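Long-range contacts in solute-binding protein (Thermoactinomyces vulgaris, PDB 2ZYO), which binds cyclodextrins and maltodextrins, and probably delivers them to a membrane transporter for uptake as the receptor of a sugar import system: residues V56-Q61 and L77-H82; L21-N26 and I49-V54; K184-F189 and L203-A208; Q276-V281 and V348-I353; S311-T316 and P329-N334. One frame throughout, in Å; residues are numbered along the deposited sequence.

Contact 4 lies nearest the middle of the chain, beside the bound sugar, whereas contacts 2, 3 and 5 sit about 18 to 24 Å from the centre. Contacts 1 and 2 share one region: Val-56 and Leu-77 bond to the strand 20-25 that contact 2 pairs. Contacts 1 and 4 reach neighbouring strands of the mixed sheet, with His-82 bonding to Val-281 and Met-350. Chemistry follows place. Backbone ladders dominate contacts 2 and 4, one side-chain amide carries contact 1, and contacts 3 and 5 rely on packing, with a bridging water in contact 3 and an aromatic ring in contact 5. Contact 5 is nested inside the loop that contact 4 closes.

Contact 1: residues V56-Q61 and L77-H82; sequences VALLKQ and LVTWPH
Gln-61 reaches from the first turn of helix 61-71 to Thr-79 on strand 77-81. Backbone bonds from Leu-77 to Val-22 and Trp-24 place strand 20-25 between strands 50-55 and 77-81, consistent with a beta-alpha-beta crossover through this helix and with the Rossmann-like lobes of type II periplasmic binding proteins. The key group is the Gln-61 amide, which lies between the two segments and works in both directions. Thr-79 N donates to Gln-61 OE1 over 2.8 Å in a nearly straight bond (169° at the hydrogen), approaching with a tilt of 33° from the carbonyl plane. On the other branch Gln-61 NE2 donates to Val-56 O at 3.1 Å, its partner lying close to the amide plane. With one end accepting and the other donating, the amide is fixed against a flip. The chain, extended beyond CG, carries the amide to Thr-79; nearer the backbone, Gln-61 CB lies at the edge of the Trp-80 indole, near its plane and 3.7 Å from Trp-80 CE3.

Thr-79 divides its two branches. Its hydroxyl, anti to the backbone N (chi1 -178°), bonds to Gly-283 O on strand 278-287, and this turns the methyl toward the loop. There Thr-79 CG2 meets Leu-58 CD1 at 3.8 Å, the two side chains meeting at a slant. Leu-58 O also rests against Trp-80 CB at 3.6 Å. The Pro-81 side chain is about 6 Å from a glucose unit of the bound maltotetraose; Leu-59 crosses this proline at about a right angle, with Leu-59 CD2 4.1 Å from Pro-81 CD.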
# COMPACT_ATOMS: atom_id res chain seq x y z
N VAL A 56 6.05 -3.54 18.85
CA VAL A 56 4.63 -3.19 18.81
C VAL A 56 4.11 -3.38 17.39
O VAL A 56 4.68 -2.84 16.43
CB VAL A 56 4.34 -1.73 19.26
CG1 VAL A 56 2.83 -1.50 19.37
CG2 VAL A 56 5.01 -1.39 20.59
N ALA A 57 3.03 -4.15 17.26
CA ALA A 57 2.44 -4.44 15.96
C ALA A 57 2.07 -3.15 15.24
O ALA A 57 1.55 -2.22 15.86
CB ALA A 57 1.22 -5.32 16.12
N LEU A 58 2.35 -3.10 13.94
CA LEU A 58 2.09 -1.91 13.13
C LEU A 58 0.70 -1.31 13.35
O LEU A 58 0.58 -0.11 13.62
CB LEU A 58 2.31 -2.21 11.64
CG LEU A 58 3.63 -1.83 10.96
CD1 LEU A 58 4.84 -1.85 11.89
CD2 LEU A 58 3.85 -2.75 9.77
N LEU A 59 -0.33 -2.14 13.26
CA LEU A 59 -1.71 -1.67 13.35
C LEU A 59 -2.20 -1.46 14.78
O LEU A 59 -3.37 -1.13 15.00
CB LEU A 59 -2.65 -2.58 12.56
CG LEU A 59 -2.45 -2.64 11.04
CD1 LEU A 59 -3.44 -3.59 10.40
CD2 LEU A 59 -2.53 -1.25 10.39
N LYS A 60 -1.30 -1.63 15.75
CA LYS A 60 -1.60 -1.36 17.15
C LYS A 60 -0.89 -0.10 17.67
O LYS A 60 -1.22 0.40 18.75
CB LYS A 60 -1.23 -2.56 18.03
CG LYS A 60 -2.14 -3.76 17.82
CD LYS A 60 -1.95 -4.77 18.93
CE LYS A 60 -2.82 -6.00 18.70
NZ LYS A 60 -4.28 -5.71 18.82
N GLN A 61 0.06 0.40 16.89
CA GLN A 61 0.90 1.51 17.32
C GLN A 61 0.15 2.83 17.52
O GLN A 61 0.42 3.57 18.46
CB GLN A 61 2.08 1.71 16.37
CG GLN A 61 3.15 0.64 16.50
CD GLN A 61 4.47 1.03 15.86
OE1 GLN A 61 4.77 2.21 15.69
NE2 GLN A 61 5.27 0.03 15.52
N LEU A 77 9.86 7.60 17.77
CA LEU A 77 9.57 7.22 16.39
C LEU A 77 8.60 6.05 16.36
O LEU A 77 8.77 5.07 17.08
CB LEU A 77 10.85 6.88 15.63
CG LEU A 77 11.94 7.95 15.48
CD1 LEU A 77 13.04 7.44 14.56
CD2 LEU A 77 11.40 9.28 14.97
N VAL A 78 7.58 6.18 15.51
CA VAL A 78 6.56 5.15 15.33
C VAL A 78 6.40 4.84 13.85
O VAL A 78 6.93 5.56 13.00
CB VAL A 78 5.20 5.58 15.94
CG1 VAL A 78 5.28 5.67 17.46
CG2 VAL A 78 4.74 6.92 15.34
N THR A 79 5.67 3.77 13.54
CA THR A 79 5.51 3.34 12.15
C THR A 79 4.19 2.60 11.92
O THR A 79 3.77 1.78 12.73
CB THR A 79 6.72 2.49 11.67
OG1 THR A 79 6.54 2.12 10.30
CG2 THR A 79 6.91 1.24 12.52
N TRP A 80 3.54 2.92 10.79
CA TRP A 80 2.34 2.23 10.31
C TRP A 80 2.08 2.59 8.85
O TRP A 80 2.62 3.58 8.36
CB TRP A 80 1.11 2.53 11.19
CG TRP A 80 0.80 3.98 11.42
CD1 TRP A 80 0.23 4.86 10.54
CD2 TRP A 80 1.01 4.72 12.64
NE1 TRP A 80 0.09 6.09 11.13
CE2 TRP A 80 0.56 6.04 12.41
CE3 TRP A 80 1.56 4.39 13.89
CZ2 TRP A 80 0.63 7.03 13.39
CZ3 TRP A 80 1.62 5.38 14.86
CH2 TRP A 80 1.16 6.68 14.61
N PRO A 81 1.27 1.78 8.14
CA PRO A 81 0.88 2.13 6.76
C PRO A 81 0.28 3.53 6.67
O PRO A 81 -0.49 3.94 7.55
CB PRO A 81 -0.16 1.06 6.42
CG PRO A 81 0.23 -0.11 7.25
CD PRO A 81 0.72 0.47 8.54
N HIS A 82 0.64 4.26 5.61
CA HIS A 82 0.34 5.69 5.48
C HIS A 82 -1.14 6.04 5.36
O HIS A 82 -1.52 7.19 5.55
CB HIS A 82 1.08 6.28 4.28
CG HIS A 82 0.34 6.14 2.99
ND1 HIS A 82 0.37 5.00 2.23
CD2 HIS A 82 -0.48 7.00 2.34
CE1 HIS A 82 -0.39 5.16 1.16
NE2 HIS A 82 -0.92 6.37 1.20

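Contact 2: residues L21-N26 and I49-V54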
# COMPACT_ATOMS: atom_id res chain seq x y z
N LEU A 21 16.46 7.45 22.97
CA LEU A 21 15.32 7.62 22.08
C LEU A 21 14.61 6.28 22.02
O LEU A 21 15.25 5.23 22.14
CB LEU A 21 15.77 8.08 20.69
CG LEU A 21 16.39 9.48 20.63
CD1 LEU A 21 17.12 9.70 19.31
CD2 LEU A 21 15.35 10.57 20.86
N VAL A 22 13.29 6.32 21.85
CA VAL A 22 12.49 5.10 21.81
C VAL A 22 11.87 4.92 20.42
O VAL A 22 11.35 5.88 19.85
CB VAL A 22 11.39 5.09 22.90
CG1 VAL A 22 10.57 3.80 22.86
CG2 VAL A 22 12.00 5.28 24.29
N VAL A 23 11.95 3.70 19.91
CA VAL A 23 11.43 3.36 18.59
C VAL A 23 10.51 2.16 18.74
O VAL A 23 10.88 1.18 19.38
CB VAL A 23 12.59 3.02 17.61
CG1 VAL A 23 12.07 2.48 16.30
CG2 VAL A 23 13.47 4.24 17.36
N TRP A 24 9.31 2.24 18.17
CA TRP A 24 8.41 1.09 18.11
C TRP A 24 8.47 0.45 16.73
O TRP A 24 8.31 1.13 15.72
CB TRP A 24 6.96 1.47 18.43
CG TRP A 24 6.70 1.88 19.85
CD1 TRP A 24 7.53 1.72 20.92
CD2 TRP A 24 5.51 2.49 20.35
NE1 TRP A 24 6.94 2.22 22.06
CE2 TRP A 24 5.69 2.69 21.73
CE3 TRP A 24 4.30 2.89 19.76
CZ2 TRP A 24 4.71 3.28 22.54
CZ3 TRP A 24 3.33 3.48 20.56
CH2 TRP A 24 3.54 3.67 21.94
N GLU A 25 8.70 -0.86 16.70
CA GLU A 25 8.80 -1.60 15.44
C GLU A 25 7.94 -2.86 15.48
O GLU A 25 7.70 -3.43 16.55
CB GLU A 25 10.27 -1.94 15.13
CG GLU A 25 10.52 -2.67 13.81
CD GLU A 25 10.03 -1.91 12.59
OE1 GLU A 25 10.87 -1.29 11.91
OE2 GLU A 25 8.81 -1.91 12.32
N ASN A 26 7.49 -3.28 14.29
CA ASN A 26 6.63 -4.45 14.10
C ASN A 26 6.97 -5.64 15.00
O ASN A 26 8.11 -6.10 15.02
CB ASN A 26 6.67 -4.89 12.63
CG ASN A 26 5.60 -5.91 12.29
OD1 ASN A 26 4.75 -6.24 13.12
ND2 ASN A 26 5.64 -6.42 11.07
N ILE A 49 23.90 7.72 22.14
CA ILE A 49 22.51 7.83 22.57
C ILE A 49 21.88 6.44 22.55
O ILE A 49 21.90 5.77 21.52
CB ILE A 49 21.71 8.79 21.66
CG1 ILE A 49 22.31 10.20 21.72
CG2 ILE A 49 20.22 8.80 22.04
CD1 ILE A 49 21.94 11.09 20.55
N GLN A 50 21.32 6.01 23.68
CA GLN A 50 20.61 4.74 23.74
C GLN A 50 19.41 4.80 22.81
O GLN A 50 18.69 5.79 22.79
CB GLN A 50 20.14 4.44 25.17
CG GLN A 50 19.43 3.09 25.31
CD GLN A 50 18.57 3.00 26.56
OE1 GLN A 50 18.74 3.75 27.52
NE2 GLN A 50 17.63 2.06 26.55
N VAL A 51 19.20 3.75 22.02
CA VAL A 51 17.97 3.63 21.25
C VAL A 51 17.27 2.32 21.61
O VAL A 51 17.76 1.23 21.30
CB VAL A 51 18.19 3.74 19.72
CG1 VAL A 51 16.85 3.64 18.99
CG2 VAL A 51 18.88 5.04 19.36
N GLU A 52 16.14 2.45 22.30
CA GLU A 52 15.35 1.30 22.70
C GLU A 52 14.32 0.98 21.62
O GLU A 52 13.47 1.81 21.29
CB GLU A 52 14.64 1.57 24.04
CG GLU A 52 13.90 0.35 24.59
CD GLU A 52 12.99 0.67 25.76
OE1 GLU A 52 12.70 1.87 26.00
OE2 GLU A 52 12.55 -0.28 26.44
N VAL A 53 14.42 -0.23 21.08
CA VAL A 53 13.47 -0.71 20.09
C VAL A 53 12.48 -1.64 20.78
O VAL A 53 12.86 -2.71 21.27
CB VAL A 53 14.17 -1.44 18.92
CG1 VAL A 53 13.15 -1.88 17.88
CG2 VAL A 53 15.21 -0.53 18.28
N VAL A 54 11.22 -1.23 20.80
CA VAL A 54 10.15 -1.95 21.48
C VAL A 54 9.25 -2.62 20.44
O VAL A 54 8.82 -1.97 19.49
CB VAL A 54 9.30 -1.00 22.37
CG1 VAL A 54 8.23 -1.77 23.15
CG2 VAL A 54 10.20 -0.22 23.33
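Leu-21 and Val-51, and then each successive pair to Trp-24 and Val-54, face each other in parallel register across strands 21-25 and 50-54. Five backbone hydrogen bonds make the ladder, each odd-numbered residue of the first strand taking part: Leu-21 N to Gln-50 O, Glu-52 N to Leu-21 O, Val-23 N to Glu-52 O, Val-54 N to Val-23 O and Glu-25 N to Val-54 O. Weaker CA-H...O contacts supplement them, as where Val-53 CA comes 3.3 Å from Val-23 O.

Apolar contacts fill both faces. On one, Trp-24 and Val-54 lie side by side, with Trp-24 CD1 3.6 Å from Val-54 CB; on the other, Val-23 CG2 meets Val-51 CG1 at 3.8 Å, where Leu-299 of helix 293-302 touches both.

The carboxylates find their partners away from the facing strand. Glu-52, extended alongside Val-22, puts OE1 into a salt bridge with Lys-20. Glu-25 bends at chi2 (59°), and its OE2 accepts locally from Asn-26 N at 2.7 Å while OE1 meets Lys-126 and Thr-36. Adjacent parallel strands joined through helix 30-47 form the classical beta-alpha-beta unit.

Contact 3: residues K184-F189 and L203-A208; sequences KGAAVF and LNSPEA
Peptide planes, rather than rings, are the flat groups here: Glu-207 CB lies over one face of the peptide joining Gly-185 to Ala-186, 3.7 Å from Ala-186 N. Beside it Glu-207 CG presses against the preceding carbonyl, 3.2 Å from Lys-184 O. Lys-184 answers from its own side, with Lys-184 CB 3.4 Å from Glu-207 O, before its chain bends at chi2 (-54°) and leads the ammonium group to Asp-271 and Glu-214.

The methyl of Ala-186 points at the first turn of helix 206-220, 3.7 Å from Ala-208 N. That same N-H is held by Ser-205 OG at 3.0 Å. Ser-205 OG is also hydrogen-bonded to Gly-202 O, and it takes a hydrogen bond from a water that in turn accepts from Ala-187 N, linking the cap to the loop through one solvent molecule. Farther along, Leu-203 and Val-188 lie side by side and point the same way, with Leu-203 CD1 4.1 Å from Val-188 CG1; Phe-174 touches both.

Two helix ends thus meet: Gly-185, with positive phi, closes helix 174-183 in a Schellman motif, and Ser-205 opens helix 206-220 as its N-cap.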
# COMPACT_ATOMS: atom_id res chain seq x y z
N LYS A 184 -10.25 4.73 -16.41
CA LYS A 184 -11.37 5.47 -16.99
C LYS A 184 -11.37 6.94 -16.58
O LYS A 184 -12.17 7.73 -17.08
CB LYS A 184 -12.70 4.82 -16.61
CG LYS A 184 -12.75 3.30 -16.80
CD LYS A 184 -12.37 2.89 -18.22
CE LYS A 184 -12.19 1.38 -18.31
NZ LYS A 184 -11.84 0.95 -19.69
N GLY A 185 -10.46 7.30 -15.67
CA GLY A 185 -10.34 8.67 -15.16
C GLY A 185 -11.09 8.92 -13.86
O GLY A 185 -11.25 10.07 -13.45
N ALA A 186 -11.56 7.84 -13.22
CA ALA A 186 -12.31 7.95 -11.98
C ALA A 186 -11.40 8.17 -10.78
O ALA A 186 -10.30 7.61 -10.71
CB ALA A 186 -13.17 6.71 -11.76
N ALA A 187 -11.87 8.99 -9.84
CA ALA A 187 -11.14 9.27 -8.60
C ALA A 187 -12.02 8.93 -7.40
O ALA A 187 -13.25 8.91 -7.51
CB ALA A 187 -10.72 10.73 -8.56
N VAL A 188 -11.39 8.66 -6.25
CA VAL A 188 -12.14 8.45 -5.01
C VAL A 188 -12.63 9.80 -4.48
O VAL A 188 -13.84 10.01 -4.35
CB VAL A 188 -11.30 7.73 -3.92
CG1 VAL A 188 -12.16 7.42 -2.72
CG2 VAL A 188 -10.67 6.46 -4.48
N PHE A 189 -11.69 10.70 -4.19
CA PHE A 189 -12.00 12.07 -3.80
C PHE A 189 -11.35 13.03 -4.79
O PHE A 189 -10.26 12.75 -5.30
CB PHE A 189 -11.47 12.38 -2.40
CG PHE A 189 -12.03 11.50 -1.31
CD1 PHE A 189 -13.31 11.72 -0.82
CD2 PHE A 189 -11.27 10.47 -0.77
CE1 PHE A 189 -13.83 10.91 0.19
CE2 PHE A 189 -11.78 9.66 0.24
CZ PHE A 189 -13.06 9.88 0.72
N LEU A 203 -16.90 8.43 -7.03
CA LEU A 203 -17.18 7.01 -7.26
C LEU A 203 -18.54 6.69 -7.88
O LEU A 203 -18.86 5.52 -8.11
CB LEU A 203 -16.91 6.18 -6.00
CG LEU A 203 -15.44 6.09 -5.56
CD1 LEU A 203 -15.30 5.27 -4.30
CD2 LEU A 203 -14.56 5.51 -6.67
N ASN A 204 -19.35 7.71 -8.15
CA ASN A 204 -20.56 7.51 -8.97
C ASN A 204 -20.59 8.41 -10.22
O ASN A 204 -21.65 8.69 -10.78
CB ASN A 204 -21.85 7.61 -8.14
CG ASN A 204 -22.10 9.01 -7.59
OD1 ASN A 204 -21.18 9.74 -7.25
ND2 ASN A 204 -23.38 9.38 -7.51
N SER A 205 -19.40 8.84 -10.65
CA SER A 205 -19.22 9.59 -11.88
C SER A 205 -19.40 8.67 -13.09
O SER A 205 -19.33 7.44 -12.93
CB SER A 205 -17.82 10.20 -11.92
OG SER A 205 -16.84 9.19 -12.05
N PRO A 206 -19.63 9.24 -14.29
CA PRO A 206 -19.69 8.39 -15.49
C PRO A 206 -18.41 7.56 -15.66
O PRO A 206 -18.48 6.40 -16.06
CB PRO A 206 -19.82 9.41 -16.63
CG PRO A 206 -20.44 10.60 -16.00
CD PRO A 206 -19.88 10.66 -14.61
N GLU A 207 -17.27 8.16 -15.32
CA GLU A 207 -15.98 7.46 -15.34
C GLU A 207 -15.99 6.24 -14.43
O GLU A 207 -15.51 5.17 -14.81
CB GLU A 207 -14.84 8.41 -14.94
CG GLU A 207 -14.53 9.52 -15.94
CD GLU A 207 -15.41 10.76 -15.80
OE1 GLU A 207 -16.38 10.75 -15.00
OE2 GLU A 207 -15.14 11.75 -16.51
N ALA A 208 -16.55 6.40 -13.23
CA ALA A 208 -16.63 5.31 -12.26
C ALA A 208 -17.53 4.18 -12.76
O ALA A 208 -17.22 2.99 -12.56
CB ALA A 208 -17.12 5.82 -10.92
O HOH W 1 -14.44 10.09 -10.68

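Contact 4: residues Q276-V281 and V348-I353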
# COMPACT_ATOMS: atom_id res chain seq x y z
N GLN A 276 -2.59 2.22 -13.36
CA GLN A 276 -2.39 2.98 -12.13
C GLN A 276 -2.97 2.22 -10.96
O GLN A 276 -4.19 2.09 -10.83
CB GLN A 276 -3.05 4.36 -12.23
CG GLN A 276 -2.51 5.25 -13.31
CD GLN A 276 -3.27 6.56 -13.39
OE1 GLN A 276 -3.12 7.43 -12.53
NE2 GLN A 276 -4.10 6.71 -14.42
N THR A 277 -2.09 1.74 -10.09
CA THR A 277 -2.49 1.00 -8.90
C THR A 277 -2.36 1.90 -7.68
O THR A 277 -1.71 2.94 -7.72
CB THR A 277 -1.61 -0.24 -8.70
OG1 THR A 277 -0.23 0.15 -8.76
CG2 THR A 277 -1.88 -1.27 -9.78
N PHE A 278 -3.00 1.49 -6.58
CA PHE A 278 -2.71 2.09 -5.29
C PHE A 278 -1.31 1.69 -4.86
O PHE A 278 -0.86 0.57 -5.12
CB PHE A 278 -3.70 1.60 -4.23
CG PHE A 278 -5.03 2.30 -4.25
CD1 PHE A 278 -5.12 3.68 -4.36
CD2 PHE A 278 -6.21 1.56 -4.10
CE1 PHE A 278 -6.36 4.33 -4.36
CE2 PHE A 278 -7.45 2.20 -4.09
CZ PHE A 278 -7.52 3.58 -4.22
N ILE A 279 -0.61 2.61 -4.21
CA ILE A 279 0.61 2.25 -3.50
C ILE A 279 0.42 2.47 -2.00
O ILE A 279 -0.31 3.39 -1.59
CB ILE A 279 1.88 2.98 -4.03
CG1 ILE A 279 1.73 4.50 -3.89
CG2 ILE A 279 2.16 2.59 -5.48
CD1 ILE A 279 3.05 5.24 -3.76
N GLY A 280 1.03 1.61 -1.20
CA GLY A 280 1.03 1.76 0.25
C GLY A 280 2.46 2.00 0.71
O GLY A 280 3.37 1.29 0.29
N VAL A 281 2.64 3.01 1.55
CA VAL A 281 3.97 3.36 2.05
C VAL A 281 4.01 3.19 3.56
O VAL A 281 3.13 3.68 4.27
CB VAL A 281 4.36 4.82 1.66
CG1 VAL A 281 5.70 5.20 2.27
CG2 VAL A 281 4.39 4.98 0.15
N VAL A 348 -0.44 5.49 -7.45
CA VAL A 348 -0.78 6.68 -6.67
C VAL A 348 -1.06 6.28 -5.22
O VAL A 348 -1.57 5.19 -4.96
CB VAL A 348 -1.98 7.47 -7.26
CG1 VAL A 348 -1.59 8.14 -8.58
CG2 VAL A 348 -3.20 6.58 -7.44
N PRO A 349 -0.72 7.17 -4.27
CA PRO A 349 -0.90 6.81 -2.86
C PRO A 349 -2.37 6.59 -2.51
O PRO A 349 -3.23 7.35 -2.97
CB PRO A 349 -0.35 8.03 -2.11
CG PRO A 349 0.53 8.73 -3.10
CD PRO A 349 -0.15 8.52 -4.41
N MET A 350 -2.65 5.56 -1.72
CA MET A 350 -3.98 5.41 -1.14
C MET A 350 -4.31 6.69 -0.38
O MET A 350 -3.46 7.21 0.34
CB MET A 350 -4.03 4.22 -0.19
CG MET A 350 -4.25 2.89 -0.87
SD MET A 350 -4.37 1.54 0.31
CE MET A 350 -2.70 1.51 0.92
N PRO A 351 -5.54 7.21 -0.56
CA PRO A 351 -5.96 8.39 0.20
C PRO A 351 -5.74 8.18 1.70
O PRO A 351 -6.03 7.11 2.22
CB PRO A 351 -7.46 8.48 -0.12
CG PRO A 351 -7.57 7.89 -1.48
CD PRO A 351 -6.59 6.75 -1.49
N SER A 352 -5.21 9.21 2.36
CA SER A 352 -4.86 9.11 3.77
C SER A 352 -5.78 9.92 4.68
O SER A 352 -5.61 9.91 5.90
CB SER A 352 -3.40 9.54 3.99
OG SER A 352 -3.20 10.87 3.55
N ILE A 353 -6.75 10.62 4.10
CA ILE A 353 -7.73 11.37 4.88
C ILE A 353 -8.64 10.41 5.66
O ILE A 353 -8.90 9.30 5.20
CB ILE A 353 -8.56 12.37 4.01
CG1 ILE A 353 -9.43 11.63 2.98
CG2 ILE A 353 -7.63 13.38 3.34
CD1 ILE A 353 -10.53 12.50 2.37
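A short parallel bridge at the border of the mixed sheet joins Phe-278 to Val-348 and Ile-279 to Pro-349, beside the sugar-binding site. Three backbone hydrogen bonds hold it. Val-348 N donates to Thr-277 O, and Ile-279 N to Val-348 O at 2.9 Å. Met-350 N then reaches Ile-279 O over a longer 3.2 Å. The middle bond is bent at its acceptor, the donor standing 44° above the carbonyl plane. Val-348 O has further neighbours: Phe-278 CA approaches it in a CA-H...O contact, and the oxygen lies at the edge of the Phe-278 ring, in its plane.

The ring is covered on one face by Met-350, whose side chain crosses that of Phe-278 at about a right angle. Met-350 CG does the touching, 3.9 Å from the Phe-278 ring centroid in a CH-pi contact, while the sulfur sits obliquely farther out in a Met-aromatic contact. A bend at chi3 (-67°) carries Met-350 CE back to the strand, 3.8 Å from Gly-280 CA. Pro-351 CD meets Phe-278 CE1 at 3.8 Å.

Beyond the pair, Tyr-178 stacks with the Phe-278 ring and Tyr-175 touches both Phe-278 and Met-350. The bridge thus sets the Met-350 side chain about 4 Å from a glucose unit of the bound maltotetraose, beside the aromatic sugar pocket that includes Tyr-175 and Tyr-176.

Contact 5: residues S311-T316 and P329-N334; sequences SRFKET and PMIKNN
Arg-312 O is gripped twice, by Thr-316 N at 2.8 Å and by Thr-316 OG1 at 2.7 Å, in the last turn of helix 306-316. This helix packs on the short helix 329-332 in a helix-helix contact centred on an aromatic ring: the next residue, Phe-313, sends its ring across to Ile-331 and to Met-330, the latter in a Met-aromatic contact. The hydroxyl comes in 45° above the Arg-312 carbonyl plane. With both donors present, it supplements the helical bond of Thr-316 N, and Thr-316 OG1 is also hydrogen-bonded to Glu-318 N just beyond the helix.

Between the two helices the packing is mainly apolar. Phe-313, with CG anti to the backbone N (chi1 166°), points at its neighbour, and Ile-331 CD1 sits almost centrally over one face, 3.5 Å above the ring plane: a well-formed CH-pi contact. Met-330 slides past the ring in the opposite direction, its sulfur placed obliquely, with Met-330 SD 3.7 Å from Phe-313 CD2. Met-330 O also lies obliquely against the ring, 3.2 Å from Phe-313 CE2. Pro-320 and Val-337 touch both Phe-313 and Ile-331, so the loop after helix 306-316 and the one after helix 329-332 join the cluster.

Lys-314 runs extended and crosses Met-330 at about a right angle, contributing carbon rather than charge. A bend at chi3 (73°) of the methionine brings its methyl there, so that Met-330 CE rests 3.8 Å from Lys-314 CE.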
# COMPACT_ATOMS: atom_id res chain seq x y z
N SER A 311 20.26 -2.54 3.33
CA SER A 311 20.25 -3.60 4.34
C SER A 311 18.82 -4.07 4.64
O SER A 311 18.56 -5.28 4.66
CB SER A 311 20.93 -3.10 5.61
OG SER A 311 20.63 -3.92 6.73
N ARG A 312 17.91 -3.12 4.84
CA ARG A 312 16.52 -3.46 5.13
C ARG A 312 15.87 -4.28 4.01
O ARG A 312 15.18 -5.26 4.28
CB ARG A 312 15.67 -2.22 5.42
CG ARG A 312 14.35 -2.57 6.07
CD ARG A 312 13.47 -1.38 6.39
NE ARG A 312 12.30 -1.83 7.14
CZ ARG A 312 11.18 -2.29 6.58
NH1 ARG A 312 11.05 -2.36 5.26
NH2 ARG A 312 10.18 -2.70 7.35
N PHE A 313 16.11 -3.88 2.76
CA PHE A 313 15.57 -4.63 1.63
C PHE A 313 16.08 -6.07 1.60
O PHE A 313 15.30 -7.01 1.43
CB PHE A 313 15.86 -3.96 0.29
CG PHE A 313 15.62 -4.86 -0.89
CD1 PHE A 313 14.32 -5.21 -1.26
CD2 PHE A 313 16.69 -5.40 -1.59
CE1 PHE A 313 14.09 -6.07 -2.32
CE2 PHE A 313 16.47 -6.26 -2.66
CZ PHE A 313 15.17 -6.60 -3.03
N LYS A 314 17.38 -6.23 1.76
CA LYS A 314 18.01 -7.55 1.69
C LYS A 314 17.52 -8.49 2.80
O LYS A 314 17.38 -9.69 2.58
CB LYS A 314 19.54 -7.43 1.69
CG LYS A 314 20.09 -6.77 0.42
CD LYS A 314 21.59 -6.53 0.52
CE LYS A 314 22.08 -5.66 -0.63
NZ LYS A 314 23.54 -5.37 -0.52
N GLU A 315 17.24 -7.92 3.98
CA GLU A 315 16.74 -8.70 5.11
C GLU A 315 15.24 -8.99 5.01
O GLU A 315 14.82 -10.13 5.23
CB GLU A 315 17.02 -7.97 6.43
CG GLU A 315 18.44 -8.10 6.96
CD GLU A 315 18.49 -8.06 8.48
OE1 GLU A 315 18.37 -9.13 9.12
OE2 GLU A 315 18.65 -6.96 9.05
N THR A 316 14.46 -7.97 4.68
CA THR A 316 12.99 -8.05 4.77
C THR A 316 12.29 -8.36 3.44
O THR A 316 11.16 -8.84 3.44
CB THR A 316 12.37 -6.75 5.32
OG1 THR A 316 12.53 -5.70 4.37
CG2 THR A 316 13.01 -6.36 6.65
N PRO A 329 20.67 -3.00 -9.20
CA PRO A 329 20.40 -4.39 -9.58
C PRO A 329 19.73 -5.24 -8.49
O PRO A 329 19.05 -6.22 -8.81
CB PRO A 329 21.79 -4.95 -9.90
CG PRO A 329 22.57 -3.77 -10.32
CD PRO A 329 22.08 -2.63 -9.47
N MET A 330 19.90 -4.88 -7.21
CA MET A 330 19.25 -5.61 -6.12
C MET A 330 17.72 -5.58 -6.24
O MET A 330 17.04 -6.48 -5.76
CB MET A 330 19.71 -5.09 -4.74
CG MET A 330 19.09 -3.76 -4.30
SD MET A 330 19.57 -3.26 -2.63
CE MET A 330 21.27 -2.77 -2.88
N ILE A 331 17.21 -4.54 -6.89
CA ILE A 331 15.78 -4.41 -7.17
C ILE A 331 15.47 -4.86 -8.60
O ILE A 331 14.61 -5.72 -8.82
CB ILE A 331 15.28 -2.96 -6.95
CG1 ILE A 331 15.50 -2.50 -5.50
CG2 ILE A 331 13.82 -2.80 -7.37
CD1 ILE A 331 14.70 -3.25 -4.44
N LYS A 332 16.19 -4.28 -9.56
CA LYS A 332 15.89 -4.46 -10.98
C LYS A 332 16.15 -5.88 -11.51
O LYS A 332 15.48 -6.32 -12.45
CB LYS A 332 16.65 -3.44 -11.83
CG LYS A 332 16.23 -1.99 -11.56
CD LYS A 332 16.93 -1.01 -12.50
CE LYS A 332 16.22 -0.91 -13.85
NZ LYS A 332 14.86 -0.31 -13.75
N ASN A 333 17.11 -6.58 -10.91
CA ASN A 333 17.46 -7.92 -11.37
C ASN A 333 16.92 -9.05 -10.49
O ASN A 333 17.31 -10.21 -10.63
CB ASN A 333 18.98 -8.04 -11.57
CG ASN A 333 19.52 -7.06 -12.60
OD1 ASN A 333 18.77 -6.40 -13.32
ND2 ASN A 333 20.84 -6.95 -12.67
N ASN A 334 16.02 -8.69 -9.57
CA ASN A 334 15.32 -9.66 -8.74
C ASN A 334 13.95 -9.99 -9.35
O ASN A 334 13.09 -9.12 -9.44
CB ASN A 334 15.16 -9.13 -7.31
CG ASN A 334 14.66 -10.18 -6.34
OD1 ASN A 334 13.81 -11.02 -6.67
ND2 ASN A 334 15.17 -10.14 -5.12